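Local coordinates for protein pseudoalteromonas arctica PAMC 21717 (Pseudoalteromonas arctica, PDB 5YL7) that cleaves peptide bonds in proteins as a cold-active, calcium-binding serine protease of the subtilase family, at residues T29-V35 and A292-Q296; D79-A83 and Q95-H100; G237-A243 and S323-V329; T182-I186 and C215-V219. One frame throughout, in Å; residues are numbered along the deposited sequence.

In the fold
All four contacts lie within one subtilase domain built on a parallel beta-sheet. Contact 1 opens first, after helix 23-27, and closes last but one, on helix 280-297. Contacts 2 and 4 fall in between, in that order. Contact 3 starts after contact 4 and ends after contact 1, so contacts 1 and 3 alternate along the chain. Contact 2 leads into helix 100-109 and lies across the chain's centre from contacts 1 and 3, its centre about 30 Å from theirs. Contacts 3 and 4, centres about 17 Å apart, share a calcium ion bound by D241 and V218. It thus joins the starts of neighbouring strands 219-224 and 242-245, with E307 of helix 303-312 as a further ligand.

Contact 1 of 4, residues T29-V35 and A292-Q296; sequences TATGSGV and ALIKQ
Q296 reaches from its helix into the loop T29-V35 and receives a row of backbone N-H groups on one oxygen. OE1 accepts from T31 N at 2.8 Å and from G32 N at the same distance. The first bond is the straighter, 159° at the hydrogen against 136°. S33 N adds a weak third bond to OE1. Both strong donors sit somewhat tilted from the amide plane. The Q296 chain is extended, with CG anti to the backbone N (chi1 -180°), which carries the amide across to the loop. On its other branch NE2 gives a bond to a water 3.0 Å away, and that water also lies 2.8 Å from T31 OG1. This loop links helix 23-27 to strand 36-41 of the parallel sheet, and G32 to V35 form a type II turn. Beside the amide, L293 CD2 presses on the backbone, 3.4 Å from G32 N. V35, at the end of the turn, packs on the helix: CG1 is 3.6 Å from A292 CB, and V35 CG2 lies 3.5 Å from A292 O. In the next shell, N124 ND2 bonds to T31 OG1. V335 of helix 331-338 touches both A30 and L293.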
loop_
_atom_site.group_PDB
_atom_site.type_symbol
_atom_site.label_atom_id
_atom_site.label_comp_id
_atom_site.label_asym_id
_atom_site.label_seq_id
_atom_site.Cartn_x
_atom_site.Cartn_y
_atom_site.Cartn_z
ATOM N N THR A 29 5.364 -21.140 -4.200
ATOM C CA THR A 29 6.007 -20.859 -5.477
ATOM C C THR A 29 6.728 -19.510 -5.479
ATOM O O THR A 29 7.707 -19.269 -6.175
ATOM C CB THR A 29 4.818 -20.795 -6.632
ATOM O OG1 THR A 29 4.262 -22.144 -6.702
ATOM C CG2 THR A 29 5.351 -20.503 -7.909
ATOM N N ALA A 30 6.127 -18.457 -4.812
ATOM C CA ALA A 30 6.705 -17.096 -4.911
ATOM C C ALA A 30 6.486 -16.416 -3.584
ATOM O O ALA A 30 5.416 -16.477 -2.980
ATOM C CB ALA A 30 6.007 -16.306 -6.017
ATOM N N THR A 31 7.466 -15.608 -3.234
ATOM C CA THR A 31 7.483 -14.803 -1.982
ATOM C C THR A 31 7.951 -13.346 -2.211
ATOM O O THR A 31 8.043 -12.578 -1.235
ATOM C CB THR A 31 8.359 -15.458 -0.929
ATOM O OG1 THR A 31 9.692 -15.600 -1.481
ATOM C CG2 THR A 31 7.775 -16.814 -0.538
ATOM N N GLY A 32 8.263 -13.000 -3.421
ATOM C CA GLY A 32 8.805 -11.674 -3.732
ATOM C C GLY A 32 10.244 -11.520 -3.761
ATOM O O GLY A 32 10.763 -10.425 -3.914
ATOM N N SER A 33 10.990 -12.651 -3.667
ATOM C CA SER A 33 12.501 -12.547 -3.687
ATOM C C SER A 33 12.996 -11.808 -4.907
ATOM O O SER A 33 12.576 -12.080 -6.018
ATOM C CB SER A 33 13.074 -13.936 -3.819
ATOM O OG SER A 33 12.713 -14.739 -2.756
ATOM N N GLY A 34 13.865 -10.794 -4.679
ATOM C CA GLY A 34 14.459 -10.051 -5.740
ATOM C C GLY A 34 13.628 -8.854 -6.234
ATOM O O GLY A 34 14.090 -8.151 -7.142
ATOM N N VAL A 35 12.465 -8.663 -5.686
ATOM C CA VAL A 35 11.553 -7.600 -6.148
ATOM C C VAL A 35 11.555 -6.462 -5.150
ATOM O O VAL A 35 11.736 -6.646 -3.954
ATOM C CB VAL A 35 10.132 -8.228 -6.304
ATOM C CG1 VAL A 35 9.186 -7.192 -6.814
ATOM C CG2 VAL A 35 10.178 -9.420 -7.224
ATOM N N ALA A 292 4.278 -8.065 -6.626
ATOM C CA ALA A 292 5.624 -8.518 -6.371
ATOM C C ALA A 292 5.748 -10.004 -6.511
ATOM O O ALA A 292 6.821 -10.460 -7.040
ATOM C CB ALA A 292 6.137 -8.020 -5.011
ATOM N N LEU A 293 4.808 -10.814 -6.073
ATOM C CA LEU A 293 4.865 -12.273 -6.273
ATOM C C LEU A 293 4.896 -12.543 -7.746
ATOM O O LEU A 293 5.696 -13.409 -8.229
ATOM C CB LEU A 293 3.722 -12.985 -5.600
ATOM C CG LEU A 293 3.535 -12.735 -4.125
ATOM C CD1 LEU A 293 2.410 -13.626 -3.582
ATOM C CD2 LEU A 293 4.822 -12.935 -3.341
ATOM N N ILE A 294 4.036 -11.937 -8.517
ATOM C CA ILE A 294 4.003 -12.071 -9.961
ATOM C C ILE A 294 5.299 -11.726 -10.533
ATOM O O ILE A 294 5.806 -12.471 -11.467
ATOM C CB ILE A 294 2.850 -11.185 -10.577
ATOM C CG1 ILE A 294 1.512 -11.732 -10.215
ATOM C CG2 ILE A 294 3.039 -11.040 -12.057
ATOM C CD1 ILE A 294 0.374 -10.697 -10.385
ATOM N N LYS A 295 5.956 -10.643 -10.170
ATOM C CA LYS A 295 7.235 -10.212 -10.749
ATOM C C LYS A 295 8.337 -11.199 -10.395
ATOM O O LYS A 295 9.232 -11.351 -11.253
ATOM C CB LYS A 295 7.542 -8.781 -10.276
ATOM C CG LYS A 295 8.700 -8.142 -10.975
ATOM C CD LYS A 295 8.397 -7.864 -12.426
ATOM C CE LYS A 295 9.466 -6.993 -13.058
ATOM N NZ LYS A 295 9.284 -6.701 -14.424
ATOM N N GLN A 296 8.338 -11.832 -9.270
ATOM C CA GLN A 296 9.331 -12.900 -9.009
ATOM C C GLN A 296 9.129 -14.029 -10.006
ATOM O O GLN A 296 10.085 -14.529 -10.605
ATOM C CB GLN A 296 9.232 -13.424 -7.632
ATOM C CG GLN A 296 10.278 -14.552 -7.338
ATOM C CD GLN A 296 10.011 -15.279 -6.094
ATOM O OE1 GLN A 296 9.285 -14.894 -5.187
ATOM N NE2 GLN A 296 10.732 -16.363 -5.883
HETATM O O HOH W 1 10.084 -17.744 -3.267
#

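Contact 2 of 4, residues D79-A83 and Q95-H100; sequences DPGDA and QNSSWH
The indole of W99 has the D79 carbonyl at its edge, near the ring plane, with D79 O 3.5 Å from CZ3. One ring face carries S97 CB and a bridging water, both offset toward the rim. The D79 and W99 side chains meet at a slant, with carboxylate and ring planes 57° apart; D79 OD2 comes 3.6 Å from W99 CE3. G81 CA approaches CH2 obliquely. Two small turns shape these two parts of one long loop. D79 OD1 accepts from G81 N in an Asx turn, with the donor above the carboxylate plane. S98 OG accepts from H100 N in an ST turn. W99 is the N-cap of helix 100-109. H100 is hydrogen-bonded to D41 and S281, consistent with the Ser-His-Asp triad of subtilases.

D82 grips S98 with both oxygens. OD1 takes S98 N at 2.8 Å in a nearly straight bond (165°), and OD2 takes S98 OG at 2.7 Å. Both donors come in on the syn side, so the carboxylate is held at two points. D82 places CG between its backbone N and carbonyl carbon (chi1 68°), which turns the carboxylate back onto S98. The bridging water donates to D79 OD2, accepts from D82 N and W99 N, and ties the two segments together over one face of the indole. Outside the pair, G265 O takes the indole NE1 and Y262 meets W99 edge-to-face. At the far end A83 N donates a hydrogen bond to S97 OG at 3.1 Å, while that same hydroxyl is also hydrogen-bonded to S267 O.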
loop_
_atom_site.group_PDB
_atom_site.type_symbol
_atom_site.label_atom_id
_atom_site.label_comp_id
_atom_site.label_asym_id
_atom_site.label_seq_id
_atom_site.Cartn_x
_atom_site.Cartn_y
_atom_site.Cartn_z
ATOM N N ASP A 79 9.134 8.287 9.429
ATOM C CA ASP A 79 7.965 9.049 9.769
ATOM C C ASP A 79 8.174 9.707 11.114
ATOM O O ASP A 79 8.257 8.985 12.128
ATOM C CB ASP A 79 6.763 8.111 9.825
ATOM C CG ASP A 79 5.444 8.754 9.967
ATOM O OD1 ASP A 79 5.370 9.985 10.243
ATOM O OD2 ASP A 79 4.413 8.024 9.873
ATOM N N PRO A 80 8.209 11.041 11.201
ATOM C CA PRO A 80 8.330 11.719 12.521
ATOM C C PRO A 80 7.072 11.729 13.281
ATOM O O PRO A 80 7.079 12.174 14.455
ATOM C CB PRO A 80 8.773 13.095 12.123
ATOM C CG PRO A 80 8.056 13.378 10.787
ATOM C CD PRO A 80 8.095 12.002 10.118
ATOM N N GLY A 81 5.964 11.361 12.689
ATOM C CA GLY A 81 4.644 11.453 13.189
ATOM C C GLY A 81 3.830 12.566 12.562
ATOM O O GLY A 81 4.308 13.684 12.497
ATOM N N ASP A 82 2.646 12.237 12.147
ATOM C CA ASP A 82 1.735 13.193 11.434
ATOM C C ASP A 82 0.602 13.685 12.279
ATOM O O ASP A 82 -0.367 14.278 11.765
ATOM C CB ASP A 82 1.296 12.621 10.069
ATOM C CG ASP A 82 0.425 11.460 10.207
ATOM O OD1 ASP A 82 0.029 11.091 11.334
ATOM O OD2 ASP A 82 0.068 10.779 9.230
ATOM N N ALA A 83 0.696 13.528 13.588
ATOM C CA ALA A 83 -0.286 14.082 14.500
ATOM C C ALA A 83 -0.451 15.561 14.264
ATOM O O ALA A 83 0.484 16.284 14.020
ATOM C CB ALA A 83 0.111 13.888 15.985
ATOM N N GLN A 95 -5.847 14.992 15.932
ATOM C CA GLN A 95 -5.643 13.604 15.490
ATOM C C GLN A 95 -4.246 13.136 15.929
ATOM O O GLN A 95 -3.289 13.844 15.805
ATOM C CB GLN A 95 -5.630 13.512 13.951
ATOM C CG GLN A 95 -6.927 14.019 13.285
ATOM C CD GLN A 95 -8.105 13.130 13.628
ATOM O OE1 GLN A 95 -7.984 11.875 13.556
ATOM N NE2 GLN A 95 -9.268 13.767 14.070
ATOM N N ASN A 96 -4.232 11.923 16.444
ATOM C CA ASN A 96 -2.947 11.255 16.725
ATOM C C ASN A 96 -2.247 10.829 15.472
ATOM O O ASN A 96 -2.819 10.824 14.371
ATOM C CB ASN A 96 -3.221 10.040 17.601
ATOM C CG ASN A 96 -3.590 10.380 19.056
ATOM O OD1 ASN A 96 -3.443 11.491 19.497
ATOM N ND2 ASN A 96 -3.800 9.322 19.829
ATOM N N SER A 97 -0.972 10.508 15.614
ATOM C CA SER A 97 -0.211 10.047 14.431
ATOM C C SER A 97 -0.786 8.773 13.924
ATOM O O SER A 97 -1.163 7.888 14.593
ATOM C CB SER A 97 1.248 9.882 14.860
ATOM O OG SER A 97 1.867 11.119 15.115
ATOM N N SER A 98 -0.781 8.705 12.593
ATOM C CA SER A 98 -1.340 7.564 11.880
ATOM C C SER A 98 -0.448 6.351 11.811
ATOM O O SER A 98 -0.887 5.215 11.701
ATOM C CB SER A 98 -1.706 7.933 10.413
ATOM O OG SER A 98 -0.579 8.213 9.647
ATOM N N TRP A 99 0.860 6.605 11.763
ATOM C CA TRP A 99 1.852 5.535 11.432
ATOM C C TRP A 99 1.414 4.729 10.215
ATOM O O TRP A 99 1.707 3.567 10.060
ATOM C CB TRP A 99 2.175 4.630 12.604
ATOM C CG TRP A 99 2.422 5.418 13.826
ATOM C CD1 TRP A 99 1.683 5.438 14.993
ATOM C CD2 TRP A 99 3.471 6.381 14.021
ATOM N NE1 TRP A 99 2.209 6.340 15.885
ATOM C CE2 TRP A 99 3.309 6.943 15.330
ATOM C CE3 TRP A 99 4.569 6.833 13.271
ATOM C CZ2 TRP A 99 4.120 7.974 15.784
ATOM C CZ3 TRP A 99 5.321 7.856 13.712
ATOM C CH2 TRP A 99 5.114 8.413 15.006
ATOM N N HIS A 100 0.782 5.471 9.228
ATOM C CA HIS A 100 0.111 4.781 8.150
ATOM C C HIS A 100 1.101 4.026 7.281
ATOM O O HIS A 100 0.838 2.874 6.884
ATOM C CB HIS A 100 -0.710 5.871 7.388
ATOM C CG HIS A 100 -1.576 5.351 6.337
ATOM N ND1 HIS A 100 -1.203 5.286 5.044
ATOM C CD2 HIS A 100 -2.902 5.005 6.369
ATOM C CE1 HIS A 100 -2.238 4.970 4.313
ATOM N NE2 HIS A 100 -3.255 4.801 5.057
HETATM O O HOH W 2 2.343 9.145 11.428
HETATM O O HOH W 3 -2.700 12.340 12.036
#

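Contact 3 of 4, residues G237-A243 and S323-V329; sequences GSNIDVA and SCGTGIV. With CA (calcium ion), chain F.
I240 packs against the loop S323-G325. Its CB lies 3.8 Å from S323 O. From there CG2, anti to the backbone N, bears on the peptide that follows C324, 3.4 Å from C324 C. CG1 passes S323 O at 3.6 Å. Beyond CG1 the tip, CD1, leads away from S323-V329, and the side chain also packs on A200, N220 and A222. G325 CA lies close to the backbone of I240 and D241 and makes CH...O contacts to both of their carbonyl oxygens.

Four backbone bonds join the segments. G237 N reaches S323 O in the carbonyl plane, on a lone pair. T326 N meets D241 O from above the carbonyl plane. The other two belong to A243, in strand 242-245, an outermost strand of the parallel subtilase sheet. A243 N gives to G327 O at 3.0 Å, and A243 O takes V329 N, almost on the line of its C=O. This makes a single beta bridge with I328 at that edge of the sheet. Next to it V242 CG2 touches V329 CG2 at 3.6 Å, and V329 continues onto V287 and V290 of helix 280-297.

D241 turns its side chain the other way, to a calcium ion. OD2 binds at 2.4 Å and OD1 at a longer 2.8 Å. V218 O, E307 and five waters complete the shell. N220 N and K311 NZ also bond to the carboxylate, to OD2 and OD1 respectively.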
loop_
_atom_site.group_PDB
_atom_site.type_symbol
_atom_site.label_atom_id
_atom_site.label_comp_id
_atom_site.label_asym_id
_atom_site.label_seq_id
_atom_site.Cartn_x
_atom_site.Cartn_y
_atom_site.Cartn_z
ATOM N N GLY A 237 -16.938 1.489 -8.635
ATOM C CA GLY A 237 -17.217 2.072 -9.978
ATOM C C GLY A 237 -16.480 1.373 -11.038
ATOM O O GLY A 237 -15.733 0.382 -10.793
ATOM N N SER A 238 -16.639 1.880 -12.266
ATOM C CA SER A 238 -16.073 1.226 -13.400
ATOM C C SER A 238 -14.546 1.180 -13.450
ATOM O O SER A 238 -14.012 0.211 -13.986
ATOM C CB SER A 238 -16.561 1.940 -14.708
ATOM O OG SER A 238 -17.965 2.048 -14.729
ATOM N N ASN A 239 -13.881 2.136 -12.830
ATOM C CA ASN A 239 -12.458 2.144 -12.868
ATOM C C ASN A 239 -11.822 1.289 -11.771
ATOM O O ASN A 239 -10.597 1.161 -11.727
ATOM C CB ASN A 239 -11.871 3.546 -12.854
ATOM C CG ASN A 239 -12.002 4.265 -11.575
ATOM O OD1 ASN A 239 -12.163 3.620 -10.497
ATOM N ND2 ASN A 239 -11.872 5.568 -11.529
ATOM N N ILE A 240 -12.590 0.584 -10.966
ATOM C CA ILE A 240 -11.978 -0.405 -10.014
ATOM C C ILE A 240 -11.544 -1.555 -10.878
ATOM O O ILE A 240 -12.317 -2.101 -11.718
ATOM C CB ILE A 240 -13.005 -0.896 -9.003
ATOM C CG1 ILE A 240 -13.537 0.292 -8.113
ATOM C CG2 ILE A 240 -12.355 -1.951 -8.108
ATOM C CD1 ILE A 240 -12.604 1.006 -7.292
ATOM N N ASP A 241 -10.282 -1.983 -10.666
ATOM C CA ASP A 241 -9.781 -3.140 -11.376
ATOM C C ASP A 241 -10.009 -4.410 -10.665
ATOM O O ASP A 241 -10.415 -5.465 -11.238
ATOM C CB ASP A 241 -8.279 -2.944 -11.618
ATOM C CG ASP A 241 -8.025 -1.777 -12.536
ATOM O OD1 ASP A 241 -8.560 -1.819 -13.713
ATOM O OD2 ASP A 241 -7.314 -0.801 -12.215
ATOM N N VAL A 242 -9.724 -4.443 -9.348
ATOM C CA VAL A 242 -9.814 -5.621 -8.458
ATOM C C VAL A 242 -10.172 -5.163 -7.062
ATOM O O VAL A 242 -10.077 -3.973 -6.751
ATOM C CB VAL A 242 -8.483 -6.409 -8.402
ATOM C CG1 VAL A 242 -8.054 -6.913 -9.787
ATOM C CG2 VAL A 242 -7.377 -5.563 -7.787
ATOM N N ALA A 243 -10.558 -6.126 -6.224
ATOM C CA ALA A 243 -10.717 -5.898 -4.825
ATOM C C ALA A 243 -9.755 -6.712 -4.016
ATOM O O ALA A 243 -9.301 -7.768 -4.453
ATOM C CB ALA A 243 -12.136 -6.211 -4.401
ATOM N N SER A 323 -19.663 -3.259 -8.414
ATOM C CA SER A 323 -18.631 -2.460 -9.104
ATOM C C SER A 323 -17.295 -2.422 -8.379
ATOM O O SER A 323 -16.711 -1.378 -8.139
ATOM C CB SER A 323 -19.095 -1.079 -9.375
ATOM O OG SER A 323 -20.323 -1.094 -10.194
ATOM N N CYS A 324 -16.863 -3.619 -8.020
ATOM C CA CYS A 324 -15.668 -3.868 -7.237
ATOM C C CYS A 324 -14.598 -4.515 -8.098
ATOM O O CYS A 324 -13.681 -5.226 -7.569
ATOM C CB CYS A 324 -15.943 -4.787 -6.095
ATOM S SG CYS A 324 -16.964 -4.073 -4.794
ATOM N N GLY A 325 -14.576 -4.291 -9.406
ATOM C CA GLY A 325 -13.611 -4.882 -10.277
ATOM C C GLY A 325 -13.974 -6.313 -10.555
ATOM O O GLY A 325 -15.101 -6.762 -10.368
ATOM N N THR A 326 -13.003 -7.098 -11.016
ATOM C CA THR A 326 -13.328 -8.416 -11.563
ATOM C C THR A 326 -13.562 -9.418 -10.499
ATOM O O THR A 326 -14.043 -10.553 -10.835
ATOM C CB THR A 326 -12.229 -8.912 -12.522
ATOM O OG1 THR A 326 -11.043 -9.141 -11.761
ATOM C CG2 THR A 326 -11.976 -7.954 -13.627
ATOM N N GLY A 327 -13.137 -9.193 -9.256
ATOM C CA GLY A 327 -13.169 -10.203 -8.201
ATOM C C GLY A 327 -12.188 -9.831 -7.109
ATOM O O GLY A 327 -11.620 -8.714 -7.167
ATOM N N ILE A 328 -12.010 -10.724 -6.161
ATOM C CA ILE A 328 -10.996 -10.562 -5.106
ATOM C C ILE A 328 -9.702 -11.169 -5.613
ATOM O O ILE A 328 -9.666 -12.294 -6.120
ATOM C CB ILE A 328 -11.433 -11.232 -3.810
ATOM C CG1 ILE A 328 -12.731 -10.605 -3.287
ATOM C CG2 ILE A 328 -10.318 -11.223 -2.730
ATOM C CD1 ILE A 328 -13.433 -11.390 -2.218
ATOM N N VAL A 329 -8.599 -10.439 -5.492
ATOM C CA VAL A 329 -7.276 -10.971 -5.884
ATOM C C VAL A 329 -7.003 -12.318 -5.199
ATOM O O VAL A 329 -7.235 -12.430 -3.999
ATOM C CB VAL A 329 -6.176 -9.906 -5.583
ATOM C CG1 VAL A 329 -4.775 -10.515 -5.682
ATOM C CG2 VAL A 329 -6.359 -8.743 -6.498
HETATM CA CA CA F . -6.735 0.160 -14.350
HETATM O O HOH W 4 -16.020 -2.435 -11.210
HETATM O O HOH W 5 -15.002 -2.006 -11.621
HETATM O O HOH W 6 -8.657 1.487 -13.605
HETATM O O HOH W 7 -9.583 0.102 -14.683
HETATM O O HOH W 8 -7.947 -0.128 -16.380
HETATM O O HOH W 9 -6.404 2.643 -14.749
HETATM O O HOH W 10 -4.933 0.564 -16.074
#

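Contact 4 of 4, residues T182-I186 and C215-V219; sequences TQNAI and CNGVV. With CA (calcium ion), chain F.
I186 and C215 form the tight, buried part of this contact. I186 CD1 rests 3.6 Å from C215 CB and 3.8 Å from V218 CG1, and the I186 and V218 side chains meet at about a right angle. T182 CG2 closes on the sulfur, 3.8 Å from C215 SG, which is disulfide-bonded to C178. The other side is polar and open, with N216 at the surface. There the Q183 amide pairs with the backbone of N216: OE1 accepts N216 N at 2.8 Å, in plane on a lone pair, and NE2 gives to N216 O at 2.9 Å. The second bond is straight (178°), although the donor stands above the N216 carbonyl plane. Q183 has CG anti to its backbone N and a bend at chi2 (66°), which folds the amide down against the loop. NE2 has a further acceptor in N187 OD1. The contact thus joins helix 180-191 to the loop that feeds strand 219-224 of the subtilase sheet. At the end of that loop V218 O binds a calcium ion at 2.3 Å, with D241 and E307. A calcium-bound water donates to C215 O and accepts from V218 N.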
loop_
_atom_site.group_PDB
_atom_site.type_symbol
_atom_site.label_atom_id
_atom_site.label_comp_id
_atom_site.label_asym_id
_atom_site.label_seq_id
_atom_site.Cartn_x
_atom_site.Cartn_y
_atom_site.Cartn_z
ATOM N N THR A 182 0.185 14.362 -12.009
ATOM C CA THR A 182 0.138 12.994 -11.545
ATOM C C THR A 182 0.177 12.001 -12.724
ATOM O O THR A 182 0.923 11.035 -12.665
ATOM C CB THR A 182 -1.081 12.749 -10.685
ATOM O OG1 THR A 182 -1.092 13.769 -9.642
ATOM C CG2 THR A 182 -1.084 11.389 -10.081
ATOM N N GLN A 183 -0.627 12.207 -13.752
ATOM C CA GLN A 183 -0.639 11.295 -14.881
ATOM C C GLN A 183 0.715 11.272 -15.546
ATOM O O GLN A 183 1.175 10.202 -15.942
ATOM C CB GLN A 183 -1.725 11.700 -15.874
ATOM C CG GLN A 183 -1.896 10.706 -17.000
ATOM C CD GLN A 183 -2.430 9.377 -16.496
ATOM O OE1 GLN A 183 -3.625 9.311 -16.024
ATOM N NE2 GLN A 183 -1.673 8.311 -16.559
ATOM N N ASN A 184 1.367 12.397 -15.666
ATOM C CA ASN A 184 2.730 12.432 -16.249
ATOM C C ASN A 184 3.699 11.544 -15.497
ATOM O O ASN A 184 4.509 10.797 -16.038
ATOM C CB ASN A 184 3.278 13.877 -16.322
ATOM C CG ASN A 184 2.671 14.741 -17.383
ATOM O OD1 ASN A 184 2.079 14.267 -18.325
ATOM N ND2 ASN A 184 2.806 16.024 -17.174
ATOM N N ALA A 185 3.612 11.658 -14.158
ATOM C CA ALA A 185 4.484 10.830 -13.292
ATOM C C ALA A 185 4.220 9.319 -13.445
ATOM O O ALA A 185 5.134 8.505 -13.547
ATOM C CB ALA A 185 4.357 11.309 -11.869
ATOM N N ILE A 186 2.914 8.960 -13.432
ATOM C CA ILE A 186 2.499 7.609 -13.660
ATOM C C ILE A 186 3.004 7.079 -15.004
ATOM O O ILE A 186 3.467 5.950 -15.095
ATOM C CB ILE A 186 1.000 7.477 -13.510
ATOM C CG1 ILE A 186 0.637 7.722 -12.035
ATOM C CG2 ILE A 186 0.439 6.157 -14.023
ATOM C CD1 ILE A 186 -0.858 7.882 -11.850
ATOM N N CYS A 215 -6.667 7.878 -12.191
ATOM C CA CYS A 215 -5.687 8.106 -13.263
ATOM C C CYS A 215 -5.719 6.898 -14.167
ATOM O O CYS A 215 -6.260 5.810 -13.907
ATOM C CB CYS A 215 -4.339 8.265 -12.659
ATOM S SG CYS A 215 -4.161 9.705 -11.578
ATOM N N ASN A 216 -5.163 7.027 -15.389
ATOM C CA ASN A 216 -5.039 5.959 -16.332
ATOM C C ASN A 216 -3.754 5.170 -16.110
ATOM O O ASN A 216 -2.750 5.722 -15.667
ATOM C CB ASN A 216 -5.157 6.407 -17.786
ATOM C CG ASN A 216 -6.490 7.023 -18.085
ATOM O OD1 ASN A 216 -7.518 6.401 -17.727
ATOM N ND2 ASN A 216 -6.546 8.219 -18.605
ATOM N N GLY A 217 -3.791 3.892 -16.446
ATOM C CA GLY A 217 -2.612 3.022 -16.325
ATOM C C GLY A 217 -2.253 2.578 -14.943
ATOM O O GLY A 217 -1.091 2.324 -14.685
ATOM N N VAL A 218 -3.257 2.468 -14.073
ATOM C CA VAL A 218 -3.043 2.068 -12.678
ATOM C C VAL A 218 -3.906 0.917 -12.356
ATOM O O VAL A 218 -4.934 0.671 -12.982
ATOM C CB VAL A 218 -3.300 3.249 -11.705
ATOM C CG1 VAL A 218 -2.481 4.489 -12.086
ATOM C CG2 VAL A 218 -4.740 3.629 -11.584
ATOM N N VAL A 219 -3.538 0.218 -11.286
ATOM C CA VAL A 219 -4.382 -0.861 -10.718
ATOM C C VAL A 219 -5.109 -0.238 -9.519
ATOM O O VAL A 219 -4.499 -0.012 -8.462
ATOM C CB VAL A 219 -3.562 -2.063 -10.276
ATOM C CG1 VAL A 219 -4.430 -3.161 -9.777
ATOM C CG2 VAL A 219 -2.629 -2.546 -11.406
HETATM CA CA CA F . -6.735 0.160 -14.350
HETATM O O HOH W 9 -6.404 2.643 -14.749
HETATM O O HOH W 7 -9.583 0.102 -14.683
HETATM O O HOH W 8 -7.947 -0.128 -16.380
HETATM O O HOH W 6 -8.657 1.487 -13.605
HETATM O O HOH W 10 -4.933 0.564 -16.074
#